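Side-chain contacts in prolyl oligopeptidase (Novosphingobium capsulatum, PDB 1YR2), which probably hydrolyses oligopeptides after proline, and to a much lesser extent after alanine, as a serine endopeptidase with a beta-propeller domain: residues 113-118 and 166-171; 120-125 and 194-199; 134-139 and 145-150; 431-436 and 448-453. All blocks are in the same frame, centred on the assembly; numbering follows the deposited sequence.

Interaction 1 (113-118 and 166-171)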
loop_
_atom_site.group_PDB
_atom_site.type_symbol
_atom_site.label_atom_id
_atom_site.label_comp_id
_atom_site.label_asym_id
_atom_site.label_seq_id
_atom_site.Cartn_x
_atom_site.Cartn_y
_atom_site.Cartn_z
ATOM N N LEU A 113 -1.385 -4.010 16.389
ATOM C CA LEU A 113 -0.329 -4.728 17.029
ATOM C C LEU A 113 -0.346 -4.348 18.508
ATOM O O LEU A 113 -0.343 -3.161 18.851
ATOM C CB LEU A 113 1.039 -4.411 16.425
ATOM C CG LEU A 113 1.377 -4.950 15.015
ATOM C CD1 LEU A 113 2.431 -4.053 14.353
ATOM C CD2 LEU A 113 1.841 -6.445 15.061
ATOM N N PRO A 114 -0.300 -5.357 19.374
ATOM C CA PRO A 114 -0.314 -5.117 20.807
ATOM C C PRO A 114 1.019 -4.725 21.432
ATOM O O PRO A 114 2.072 -5.149 20.962
ATOM C CB PRO A 114 -0.802 -6.427 21.358
ATOM C CG PRO A 114 -0.484 -7.410 20.394
ATOM C CD PRO A 114 -0.443 -6.781 19.053
ATOM N N GLN A 115 0.952 -3.926 22.482
ATOM C CA GLN A 115 2.107 -3.508 23.273
ATOM C C GLN A 115 1.913 -4.050 24.675
ATOM O O GLN A 115 0.899 -3.771 25.315
ATOM C CB GLN A 115 2.232 -1.989 23.310
ATOM C CG GLN A 115 2.531 -1.365 21.975
ATOM C CD GLN A 115 3.919 -1.741 21.447
ATOM O OE1 GLN A 115 4.844 -2.025 22.223
ATOM N NE2 GLN A 115 4.069 -1.727 20.134
ATOM N N ARG A 116 2.861 -4.845 25.138
ATOM C CA ARG A 116 2.847 -5.367 26.528
ATOM C C ARG A 116 3.746 -4.497 27.413
ATOM O O ARG A 116 4.907 -4.260 27.072
ATOM C CB ARG A 116 3.347 -6.795 26.519
ATOM C CG ARG A 116 2.408 -7.745 25.776
ATOM C CD ARG A 116 2.971 -9.180 25.535
ATOM N NE ARG A 116 1.841 -10.087 25.379
ATOM C CZ ARG A 116 1.351 -10.881 26.336
ATOM N NH1 ARG A 116 1.906 -10.958 27.538
ATOM N NH2 ARG A 116 0.297 -11.643 26.049
ATOM N N ARG A 117 3.187 -3.943 28.490
ATOM C CA ARG A 117 3.977 -3.233 29.478
ATOM C C ARG A 117 3.441 -3.628 30.854
ATOM O O ARG A 117 2.236 -3.598 31.101
ATOM C CB ARG A 117 3.922 -1.713 29.302
ATOM C CG ARG A 117 4.385 -1.159 27.972
ATOM C CD ARG A 117 5.914 -1.292 27.712
ATOM N NE ARG A 117 6.210 -0.581 26.497
ATOM C CZ ARG A 117 6.077 -1.103 25.297
ATOM N NH1 ARG A 117 5.767 -2.390 25.153
ATOM N NH2 ARG A 117 6.336 -0.367 24.239
ATOM N N GLY A 118 4.349 -4.009 31.745
ATOM C CA GLY A 118 3.970 -4.444 33.084
ATOM C C GLY A 118 3.016 -5.610 33.076
ATOM O O GLY A 118 3.274 -6.633 32.453
ATOM N N ASP A 166 -4.283 10.519 17.749
ATOM C CA ASP A 166 -3.166 10.423 16.831
ATOM C C ASP A 166 -2.266 9.275 17.302
ATOM O O ASP A 166 -2.222 8.172 16.676
ATOM C CB ASP A 166 -2.407 11.781 16.774
ATOM C CG ASP A 166 -1.158 11.720 15.888
ATOM O OD1 ASP A 166 -0.868 10.631 15.291
ATOM O OD2 ASP A 166 -0.365 12.681 15.740
ATOM N N ALA A 167 -1.626 9.450 18.452
ATOM C CA ALA A 167 -0.635 8.470 18.915
ATOM C C ALA A 167 -0.841 8.134 20.374
ATOM O O ALA A 167 -1.467 8.906 21.101
ATOM C CB ALA A 167 0.790 9.017 18.712
ATOM N N TRP A 168 -0.303 6.979 20.826
ATOM C CA TRP A 168 -0.399 6.606 22.238
ATOM C C TRP A 168 0.860 5.811 22.611
ATOM O O TRP A 168 1.449 5.228 21.749
ATOM C CB TRP A 168 -1.652 5.810 22.568
ATOM C CG TRP A 168 -1.867 4.582 21.769
ATOM C CD1 TRP A 168 -2.546 4.494 20.619
ATOM C CD2 TRP A 168 -1.388 3.250 22.058
ATOM N NE1 TRP A 168 -2.539 3.199 20.161
ATOM C CE2 TRP A 168 -1.824 2.419 21.017
ATOM C CE3 TRP A 168 -0.674 2.690 23.091
ATOM C CZ2 TRP A 168 -1.568 1.054 20.969
ATOM C CZ3 TRP A 168 -0.405 1.305 23.053
ATOM C CH2 TRP A 168 -0.857 0.513 21.998
ATOM N N ALA A 169 1.211 5.833 23.889
ATOM C CA ALA A 169 2.351 5.125 24.415
ATOM C C ALA A 169 2.076 4.825 25.858
ATOM O O ALA A 169 1.823 5.725 26.673
ATOM C CB ALA A 169 3.603 5.933 24.262
ATOM N N ALA A 170 2.139 3.550 26.203
ATOM C CA ALA A 170 2.073 3.151 27.590
ATOM C C ALA A 170 3.455 3.340 28.247
ATOM O O ALA A 170 4.510 3.123 27.612
ATOM C CB ALA A 170 1.640 1.738 27.691
ATOM N N SER A 171 3.444 3.666 29.539
ATOM C CA SER A 171 4.667 3.771 30.317
ATOM C C SER A 171 5.385 2.424 30.443
ATOM O O SER A 171 4.812 1.344 30.183
ATOM C CB SER A 171 4.375 4.366 31.727
ATOM O OG SER A 171 3.537 3.520 32.504
HETATM O O HOH W 1 7.177 2.203 27.395
HETATM O O HOH W 2 5.877 2.623 24.891
#

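Interaction 2 (120-125 and 194-199)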
loop_
_atom_site.group_PDB
_atom_site.type_symbol
_atom_site.label_atom_id
_atom_site.label_comp_id
_atom_site.label_asym_id
_atom_site.label_seq_id
_atom_site.Cartn_x
_atom_site.Cartn_y
_atom_site.Cartn_z
ATOM N N SER A 120 -0.005 -5.517 31.787
ATOM C CA SER A 120 -1.069 -5.197 30.846
ATOM C C SER A 120 -0.622 -5.324 29.387
ATOM O O SER A 120 0.554 -5.170 29.027
ATOM C CB SER A 120 -1.599 -3.767 31.109
ATOM O OG SER A 120 -2.246 -3.634 32.356
ATOM N N VAL A 121 -1.604 -5.580 28.529
ATOM C CA VAL A 121 -1.416 -5.500 27.098
ATOM C C VAL A 121 -2.396 -4.444 26.536
ATOM O O VAL A 121 -3.563 -4.418 26.925
ATOM C CB VAL A 121 -1.570 -6.895 26.429
ATOM C CG1 VAL A 121 -2.924 -7.460 26.620
ATOM C CG2 VAL A 121 -1.261 -6.835 24.946
ATOM N N PHE A 122 -1.913 -3.624 25.608
ATOM C CA PHE A 122 -2.616 -2.487 24.988
ATOM C C PHE A 122 -2.685 -2.700 23.476
ATOM O O PHE A 122 -1.692 -3.098 22.856
ATOM C CB PHE A 122 -1.899 -1.137 25.247
ATOM C CG PHE A 122 -1.623 -0.844 26.696
ATOM C CD1 PHE A 122 -0.569 -1.423 27.360
ATOM C CD2 PHE A 122 -2.429 0.047 27.393
ATOM C CE1 PHE A 122 -0.312 -1.146 28.699
ATOM C CE2 PHE A 122 -2.158 0.354 28.708
ATOM C CZ PHE A 122 -1.147 -0.238 29.382
ATOM N N TYR A 123 -3.865 -2.489 22.904
ATOM C CA TYR A 123 -4.033 -2.661 21.464
ATOM C C TYR A 123 -5.251 -1.909 20.978
ATOM O O TYR A 123 -6.239 -1.792 21.663
ATOM C CB TYR A 123 -4.118 -4.164 21.089
ATOM C CG TYR A 123 -5.224 -4.891 21.839
ATOM C CD1 TYR A 123 -5.049 -5.260 23.144
ATOM C CD2 TYR A 123 -6.446 -5.137 21.241
ATOM C CE1 TYR A 123 -6.022 -5.913 23.856
ATOM C CE2 TYR A 123 -7.453 -5.779 21.939
ATOM C CZ TYR A 123 -7.237 -6.144 23.265
ATOM O OH TYR A 123 -8.219 -6.757 23.995
ATOM N N SER A 124 -5.155 -1.368 19.776
ATOM C CA SER A 124 -6.306 -0.776 19.123
ATOM C C SER A 124 -7.281 -1.888 18.638
ATOM O O SER A 124 -6.840 -3.008 18.337
ATOM C CB SER A 124 -5.827 0.155 17.998
ATOM O OG SER A 124 -5.413 -0.559 16.864
ATOM N N TRP A 125 -8.569 -1.546 18.551
ATOM C CA TRP A 125 -9.596 -2.396 18.010
ATOM C C TRP A 125 -10.669 -1.550 17.380
ATOM O O TRP A 125 -11.082 -0.573 17.952
ATOM C CB TRP A 125 -10.223 -3.288 19.070
ATOM C CG TRP A 125 -11.246 -4.199 18.549
ATOM C CD1 TRP A 125 -11.040 -5.357 17.922
ATOM C CD2 TRP A 125 -12.663 -4.040 18.635
ATOM N NE1 TRP A 125 -12.228 -5.943 17.563
ATOM C CE2 TRP A 125 -13.247 -5.162 18.015
ATOM C CE3 TRP A 125 -13.512 -3.064 19.193
ATOM C CZ2 TRP A 125 -14.622 -5.352 17.947
ATOM C CZ3 TRP A 125 -14.860 -3.244 19.115
ATOM C CH2 TRP A 125 -15.417 -4.379 18.501
ATOM N N VAL A 194 -3.785 9.221 30.851
ATOM C CA VAL A 194 -4.801 8.498 31.597
ATOM C C VAL A 194 -4.097 7.466 32.508
ATOM O O VAL A 194 -3.013 6.952 32.191
ATOM C CB VAL A 194 -5.790 7.851 30.605
ATOM C CG1 VAL A 194 -5.126 6.815 29.734
ATOM C CG2 VAL A 194 -6.946 7.249 31.275
ATOM N N GLY A 195 -4.670 7.251 33.690
ATOM C CA GLY A 195 -4.258 6.171 34.564
ATOM C C GLY A 195 -4.896 4.899 34.059
ATOM O O GLY A 195 -6.079 4.820 33.751
ATOM N N VAL A 196 -4.103 3.870 33.947
ATOM C CA VAL A 196 -4.567 2.691 33.273
ATOM C C VAL A 196 -5.522 1.864 34.137
ATOM O O VAL A 196 -6.525 1.343 33.622
ATOM C CB VAL A 196 -3.379 1.840 32.800
ATOM C CG1 VAL A 196 -3.837 0.535 32.262
ATOM C CG2 VAL A 196 -2.574 2.595 31.710
ATOM N N ALA A 197 -5.207 1.705 35.429
ATOM C CA ALA A 197 -6.028 0.890 36.339
ATOM C C ALA A 197 -7.492 1.334 36.303
ATOM O O ALA A 197 -8.389 0.497 36.163
ATOM C CB ALA A 197 -5.499 0.961 37.784
ATOM N N ASP A 198 -7.747 2.629 36.424
ATOM C CA ASP A 198 -9.137 3.130 36.447
ATOM C C ASP A 198 -9.621 3.827 35.170
ATOM O O ASP A 198 -10.803 4.108 35.038
ATOM C CB ASP A 198 -9.402 4.034 37.646
ATOM C CG ASP A 198 -8.485 5.252 37.699
ATOM O OD1 ASP A 198 -7.713 5.547 36.728
ATOM O OD2 ASP A 198 -8.463 5.977 38.722
ATOM N N GLY A 199 -8.720 4.108 34.247
ATOM C CA GLY A 199 -9.101 4.756 33.011
ATOM C C GLY A 199 -9.442 6.233 33.161
ATOM O O GLY A 199 -10.004 6.808 32.236
#

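Interaction 3 (134-139 and 145-150)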
loop_
_atom_site.group_PDB
_atom_site.type_symbol
_atom_site.label_atom_id
_atom_site.label_comp_id
_atom_site.label_asym_id
_atom_site.label_seq_id
_atom_site.Cartn_x
_atom_site.Cartn_y
_atom_site.Cartn_z
ATOM N N GLN A 134 -10.893 2.194 18.940
ATOM C CA GLN A 134 -10.718 2.361 20.366
ATOM C C GLN A 134 -9.344 1.828 20.758
ATOM O O GLN A 134 -8.774 1.072 20.023
ATOM C CB GLN A 134 -11.742 1.517 21.101
ATOM C CG GLN A 134 -13.214 1.866 20.779
ATOM C CD GLN A 134 -14.228 0.907 21.411
ATOM O OE1 GLN A 134 -13.959 -0.275 21.501
ATOM N NE2 GLN A 134 -15.405 1.414 21.813
ATOM N N LEU A 135 -8.874 2.254 21.931
ATOM C CA LEU A 135 -7.701 1.666 22.593
ATOM C C LEU A 135 -8.249 0.820 23.736
ATOM O O LEU A 135 -8.904 1.333 24.667
ATOM C CB LEU A 135 -6.772 2.744 23.144
ATOM C CG LEU A 135 -5.477 2.158 23.750
ATOM C CD1 LEU A 135 -4.753 1.323 22.772
ATOM C CD2 LEU A 135 -4.639 3.314 24.313
ATOM N N LEU A 136 -7.970 -0.460 23.623
ATOM C CA LEU A 136 -8.274 -1.460 24.633
ATOM C C LEU A 136 -7.069 -1.889 25.434
ATOM O O LEU A 136 -5.895 -1.820 25.003
ATOM C CB LEU A 136 -8.868 -2.717 23.986
ATOM C CG LEU A 136 -10.062 -2.507 23.075
ATOM C CD1 LEU A 136 -10.685 -3.818 22.814
ATOM C CD2 LEU A 136 -11.037 -1.531 23.665
ATOM N N VAL A 137 -7.374 -2.350 26.639
ATOM C CA VAL A 137 -6.359 -2.850 27.539
ATOM C C VAL A 137 -6.905 -4.058 28.269
ATOM O O VAL A 137 -8.096 -4.163 28.562
ATOM C CB VAL A 137 -5.957 -1.769 28.574
ATOM C CG1 VAL A 137 -7.144 -1.396 29.469
ATOM C CG2 VAL A 137 -4.768 -2.232 29.397
ATOM N N ARG A 138 -6.054 -4.998 28.576
ATOM C CA ARG A 138 -6.476 -6.113 29.429
ATOM C C ARG A 138 -5.269 -6.703 30.152
ATOM O O ARG A 138 -4.146 -6.355 29.813
ATOM C CB ARG A 138 -7.212 -7.154 28.593
ATOM C CG ARG A 138 -6.297 -7.991 27.683
ATOM C CD ARG A 138 -7.095 -9.017 26.797
ATOM N NE ARG A 138 -6.156 -9.739 25.937
ATOM C CZ ARG A 138 -6.431 -10.196 24.752
ATOM N NH1 ARG A 138 -7.649 -10.098 24.259
ATOM N NH2 ARG A 138 -5.506 -10.813 24.061
ATOM N N PRO A 139 -5.443 -7.540 31.168
ATOM C CA PRO A 139 -4.261 -8.155 31.789
ATOM C C PRO A 139 -3.434 -8.970 30.782
ATOM O O PRO A 139 -3.993 -9.635 29.904
ATOM C CB PRO A 139 -4.859 -9.043 32.902
ATOM C CG PRO A 139 -6.210 -8.372 33.190
ATOM C CD PRO A 139 -6.701 -7.975 31.817
ATOM N N GLY A 145 -8.629 -13.748 23.038
ATOM C CA GLY A 145 -10.047 -13.784 22.793
ATOM C C GLY A 145 -10.893 -13.204 23.918
ATOM O O GLY A 145 -12.067 -13.141 23.767
ATOM N N THR A 146 -10.295 -12.787 25.029
ATOM C CA THR A 146 -11.000 -12.105 26.110
ATOM C C THR A 146 -11.263 -10.699 25.668
ATOM O O THR A 146 -10.319 -10.042 25.289
ATOM C CB THR A 146 -10.058 -11.980 27.343
ATOM O OG1 THR A 146 -9.646 -13.266 27.776
ATOM C CG2 THR A 146 -10.778 -11.299 28.581
ATOM N N LYS A 147 -12.503 -10.219 25.735
ATOM C CA LYS A 147 -12.802 -8.804 25.414
ATOM C C LYS A 147 -12.016 -7.822 26.305
ATOM O O LYS A 147 -12.036 -7.893 27.542
ATOM C CB LYS A 147 -14.318 -8.520 25.497
ATOM C CG LYS A 147 -14.708 -7.115 25.119
ATOM C CD LYS A 147 -14.435 -6.810 23.660
ATOM C CE LYS A 147 -14.811 -5.354 23.299
ATOM N NZ LYS A 147 -14.672 -5.090 21.821
ATOM N N GLY A 148 -11.304 -6.916 25.662
ATOM C CA GLY A 148 -10.552 -5.913 26.384
ATOM C C GLY A 148 -11.433 -4.802 26.912
ATOM O O GLY A 148 -12.521 -4.626 26.431
ATOM N N ARG A 149 -10.906 -4.069 27.880
ATOM C CA ARG A 149 -11.573 -2.908 28.470
ATOM C C ARG A 149 -11.245 -1.671 27.629
ATOM O O ARG A 149 -10.097 -1.485 27.199
ATOM C CB ARG A 149 -11.093 -2.746 29.918
ATOM C CG ARG A 149 -11.457 -1.445 30.572
ATOM C CD ARG A 149 -11.163 -1.414 32.039
ATOM N NE ARG A 149 -9.779 -1.814 32.394
ATOM C CZ ARG A 149 -8.772 -0.974 32.649
ATOM N NH1 ARG A 149 -8.929 0.345 32.513
ATOM N NH2 ARG A 149 -7.586 -1.468 33.024
ATOM N N VAL A 150 -12.247 -0.841 27.366
ATOM C CA VAL A 150 -12.024 0.383 26.631
ATOM C C VAL A 150 -11.296 1.391 27.509
ATOM O O VAL A 150 -11.810 1.870 28.508
ATOM C CB VAL A 150 -13.321 0.981 26.129
ATOM C CG1 VAL A 150 -13.075 2.331 25.447
ATOM C CG2 VAL A 150 -14.023 -0.041 25.205
HETATM O O HOH W 3 -15.402 -2.371 22.415
#

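Interaction 4 (431-436 and 448-453)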
loop_
_atom_site.group_PDB
_atom_site.type_symbol
_atom_site.label_atom_id
_atom_site.label_comp_id
_atom_site.label_asym_id
_atom_site.label_seq_id
_atom_site.Cartn_x
_atom_site.Cartn_y
_atom_site.Cartn_z
ATOM N N PRO A 431 -6.899 -10.112 4.791
ATOM C CA PRO A 431 -6.868 -8.759 5.325
ATOM C C PRO A 431 -5.871 -8.659 6.477
ATOM O O PRO A 431 -5.683 -9.638 7.203
ATOM C CB PRO A 431 -8.310 -8.536 5.802
ATOM C CG PRO A 431 -9.118 -9.578 5.093
ATOM C CD PRO A 431 -8.224 -10.738 4.901
ATOM N N ALA A 432 -5.254 -7.488 6.653
ATOM C CA ALA A 432 -4.161 -7.311 7.583
ATOM C C ALA A 432 -4.580 -7.897 8.914
ATOM O O ALA A 432 -5.656 -7.599 9.422
ATOM C CB ALA A 432 -3.843 -5.889 7.766
ATOM N N THR A 433 -3.703 -8.713 9.449
ATOM C CA THR A 433 -3.964 -9.406 10.681
ATOM C C THR A 433 -2.741 -9.468 11.550
ATOM O O THR A 433 -1.592 -9.506 11.065
ATOM C CB THR A 433 -4.497 -10.840 10.352
ATOM O OG1 THR A 433 -4.912 -11.483 11.576
ATOM C CG2 THR A 433 -3.396 -11.774 9.788
ATOM N N VAL A 434 -2.953 -9.476 12.851
ATOM C CA VAL A 434 -1.857 -9.685 13.779
ATOM C C VAL A 434 -1.621 -11.181 14.021
ATOM O O VAL A 434 -2.541 -11.905 14.416
ATOM C CB VAL A 434 -2.167 -8.954 15.123
ATOM C CG1 VAL A 434 -1.087 -9.283 16.165
ATOM C CG2 VAL A 434 -2.313 -7.425 14.898
ATOM N N LEU A 435 -0.412 -11.654 13.746
ATOM C CA LEU A 435 0.056 -12.985 14.115
ATOM C C LEU A 435 0.897 -12.945 15.377
ATOM O O LEU A 435 1.659 -11.994 15.586
ATOM C CB LEU A 435 0.952 -13.551 13.008
ATOM C CG LEU A 435 0.315 -13.624 11.615
ATOM C CD1 LEU A 435 1.427 -14.104 10.630
ATOM C CD2 LEU A 435 -0.907 -14.518 11.594
ATOM N N ALA A 436 0.849 -14.015 16.169
ATOM C CA ALA A 436 1.734 -14.125 17.319
ATOM C C ALA A 436 3.027 -14.718 16.768
ATOM O O ALA A 436 2.991 -15.599 15.896
ATOM C CB ALA A 436 1.140 -15.036 18.402
ATOM N N GLU A 448 -5.484 -13.027 18.038
ATOM C CA GLU A 448 -6.909 -12.848 18.158
ATOM C C GLU A 448 -7.642 -13.350 16.950
ATOM O O GLU A 448 -7.312 -12.977 15.808
ATOM C CB GLU A 448 -7.283 -11.391 18.370
ATOM C CG GLU A 448 -6.895 -10.893 19.757
ATOM C CD GLU A 448 -7.813 -11.378 20.831
ATOM O OE1 GLU A 448 -9.026 -11.538 20.576
ATOM O OE2 GLU A 448 -7.299 -11.571 21.939
ATOM N N PRO A 449 -8.664 -14.156 17.156
ATOM C CA PRO A 449 -9.556 -14.476 16.023
ATOM C C PRO A 449 -10.217 -13.230 15.426
ATOM O O PRO A 449 -10.545 -12.296 16.152
ATOM C CB PRO A 449 -10.605 -15.356 16.656
ATOM C CG PRO A 449 -9.976 -15.923 17.856
ATOM C CD PRO A 449 -9.051 -14.869 18.388
ATOM N N VAL A 450 -10.398 -13.229 14.108
ATOM C CA VAL A 450 -11.046 -12.143 13.376
ATOM C C VAL A 450 -12.210 -12.739 12.601
ATOM O O VAL A 450 -12.026 -13.710 11.860
ATOM C CB VAL A 450 -10.040 -11.477 12.392
ATOM C CG1 VAL A 450 -10.706 -10.540 11.441
ATOM C CG2 VAL A 450 -9.000 -10.681 13.162
ATOM N N HIS A 451 -13.406 -12.180 12.757
ATOM C CA HIS A 451 -14.559 -12.719 12.070
ATOM C C HIS A 451 -14.690 -12.131 10.641
ATOM O O HIS A 451 -14.956 -10.948 10.481
ATOM C CB HIS A 451 -15.862 -12.482 12.855
ATOM C CG HIS A 451 -17.081 -12.931 12.102
ATOM N ND1 HIS A 451 -17.204 -14.206 11.579
ATOM C CD2 HIS A 451 -18.217 -12.263 11.754
ATOM C CE1 HIS A 451 -18.363 -14.303 10.945
ATOM N NE2 HIS A 451 -18.994 -13.138 11.035
ATOM N N LEU A 452 -14.457 -12.957 9.635
ATOM C CA LEU A 452 -14.582 -12.557 8.223
ATOM C C LEU A 452 -15.683 -13.411 7.602
ATOM O O LEU A 452 -16.113 -14.403 8.175
ATOM C CB LEU A 452 -13.283 -12.832 7.473
ATOM C CG LEU A 452 -12.027 -12.089 7.974
ATOM C CD1 LEU A 452 -10.870 -12.427 7.130
ATOM C CD2 LEU A 452 -12.304 -10.607 7.927
ATOM N N THR A 453 -16.124 -13.044 6.413
ATOM C CA THR A 453 -17.121 -13.850 5.711
ATOM C C THR A 453 -16.523 -15.014 4.907
ATOM O O THR A 453 -17.253 -15.734 4.215
ATOM C CB THR A 453 -17.956 -12.997 4.781
ATOM O OG1 THR A 453 -17.096 -12.357 3.843
ATOM C CG2 THR A 453 -18.686 -11.875 5.566
HETATM O O HOH W 4 -5.178 -11.113 15.571
#

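Interaction 1 (113-118 and 166-171)
Q115 and W168 meet by apolar packing: the CG methylene of Q115 lies against the benzo part of the indole, CG to CH2 3.9 Å. The two side chains pass each other at a slant, with the glutamine amide turned 67° from the indole plane, and it is the methylenes, not the amide, that rest on the ring. A second apolar touch sets CG of R117 on the methyl of A170, CG to CB 4.0 Å; a small alanine suits a place that the aliphatic root of an arginine already fills. Beside it, CB of R117 comes to 3.3 Å from S171 O.

Hydrogen bonds within 113-118 fix the guanidinium. A bend at chi2 (-69°) folds R117 back along its own strand, where NH1 donates to R116 O at 2.8 Å and NH2 reaches Q115 OE1 at 3.0 Å, the latter donor lying above the amide carbonyl plane.

Water carries the polar link between the segments. R117 NE donates to one water and NH2 to another, and both waters donate to A170 O. With a leucine in place of R117, Q115 OE1 would probably lose its anchor and the two waters their arginine partner, cutting the polar bridge to A170 O.

Each strand comes first in its own four-stranded antiparallel sheet, so the contact is the face-to-face packing of successive blades characteristic of a beta-propeller.

Interaction 2 (120-125 and 194-199)
The backbones of S120 and V196 stay well apart, their CA atoms 9.0 Å from each other even at this closest pairing, so side chains alone span the distance between strand 120-126 and the turn that follows strand 188-195. F122 and V196 do most of this, reaching out from opposite directions. The ring presents its edge: CE2 stands 3.8 Å from V196 CG2, which lies near the ring plane, and the other methyl, CG1, is 4.0 Å from F122 CZ. Both branches of the valine thus sit against one CE2-CZ edge. Its torsion explains this, since with CG1 anti to the backbone N (chi1 173°) the two methyls fork forward together. A beta-branched residue suits the spot, offering a broad apolar end on a short stem.

S120 adds a loose touch, OG to V196 CG1 at 4.5 Å. L177 packs on both F122 and V196, while W168 and A170 also lie against the phenylalanine, whose length lets it reach across to the next blade. A serine in place of F122 would probably open a gap in front of the V196 methyls and leave W168 and L177 short of a packing partner.

Between these segments the contact is therefore dispersive, with no charge or directional bond: it depends on shape and on the exclusion of water, as expected where a side chain from one blade's sheet is buried against the turn at the end of a strand in the next.

Interaction 3 (134-139 and 145-150)
R138 NH1 is held by two oxygens: it donates to T146 O at 2.9 Å, in the plane of that carbonyl, and forms a salt bridge with E448 OE2. The buried arginine gets there on a chain extended from CG to NE. Since G145 N also bonds to E448 OE2, the glutamate ties the arginine to the loop it grips, and its charge probably balances the guanidinium.

Two backbone bonds make V137 and R149 a hydrogen-bonded antiparallel pair, V137 N to R149 O and R149 N to V137 O both being 2.9 Å. Their side chains run alongside each other; a bend at chi3 (52°) lays the guanidinium of R149 flat over V137, whose CG1 stands 3.5 Å above the centre of its plane, while NH1 is bonded to V196 O. On the face with L136 and V150, the apolar CD2 of L136 meets CG2 of V150 at 3.7 Å. Glycine fits at position G148, where a CB would crowd against L136 CB.

A water joins Q134 OE1 to K147 NZ, donating to the first and accepting from the second; Q134 NE2 is bonded to D153, and K147 makes a cation-pi contact with W125.

This hairpin forms the outer half of its four-stranded sheet: 149-152 is the outermost strand, and 134-139 pairs along its other side with strand 120-126.

Interaction 4 (431-436 and 448-453)
L452 points its side chain at P431, and the two meet tip to tip. From CB the leucine gains distance before it gains contacts: neither CB nor CG comes within packing range of the proline, and CG, anti to the carbonyl carbon (chi1 -61°), carries the two methyls forward. CD1 does the touching, 3.8 Å from P431 CD and 3.9 Å from P431 CG, so it rests on the ring corner formed by those two methylenes. The other branch, CD2, is 4.4 Å from P431 CG and closer to its own segment, where V450 CG1 lies 3.9 Å away. The pairing suits both residues: proline offers a rigid apolar corner, and leucine a slim branched end that can probe it. Y108 packs on the proline as well.

Farther along, V450 turns CG2 toward T433 OG1 at a loose 4.5 Å, while F111 also lies against the valine. The polar link is a water that donates to V434 O at 3.0 Å and to E448 O at 2.8 Å, bridging two backbone carbonyls that cannot bond to each other directly. V434 itself packs against P114 and W447.

Strand 433-438 belongs to the last four-stranded sheet of the propeller, and 448-453 is part of the connection from strand 443-446 to strand 459-467, which lies in the mixed sheet of the catalytic alpha/beta-hydrolase domain. Light apolar touches and a shared water are thus how the chain lies along the final blade on its way out of the beta-propeller, the domain arrangement of prolyl oligopeptidases.

Interactions 1 and 2 join the same two propeller blades, the sheets that begin with strands 110-117 and 163-170, and F122 touches W168 and A170 between them. Interaction 2 is buried and apolar, whereas interaction 1 is partly buried and mixes packing with waters. Interaction 3 lies inside the first blade, at its outer strands; it alone uses direct hydrogen bonds across its segments, and its exposed arginine reaches V196 of interaction 2. Interaction 4 belongs to the last blade and the exit to the catalytic domain, its centre about 16 Å from that of interaction 3, yet E448 links the two. V434 packing on L113 and P114 brings the first and last blades together.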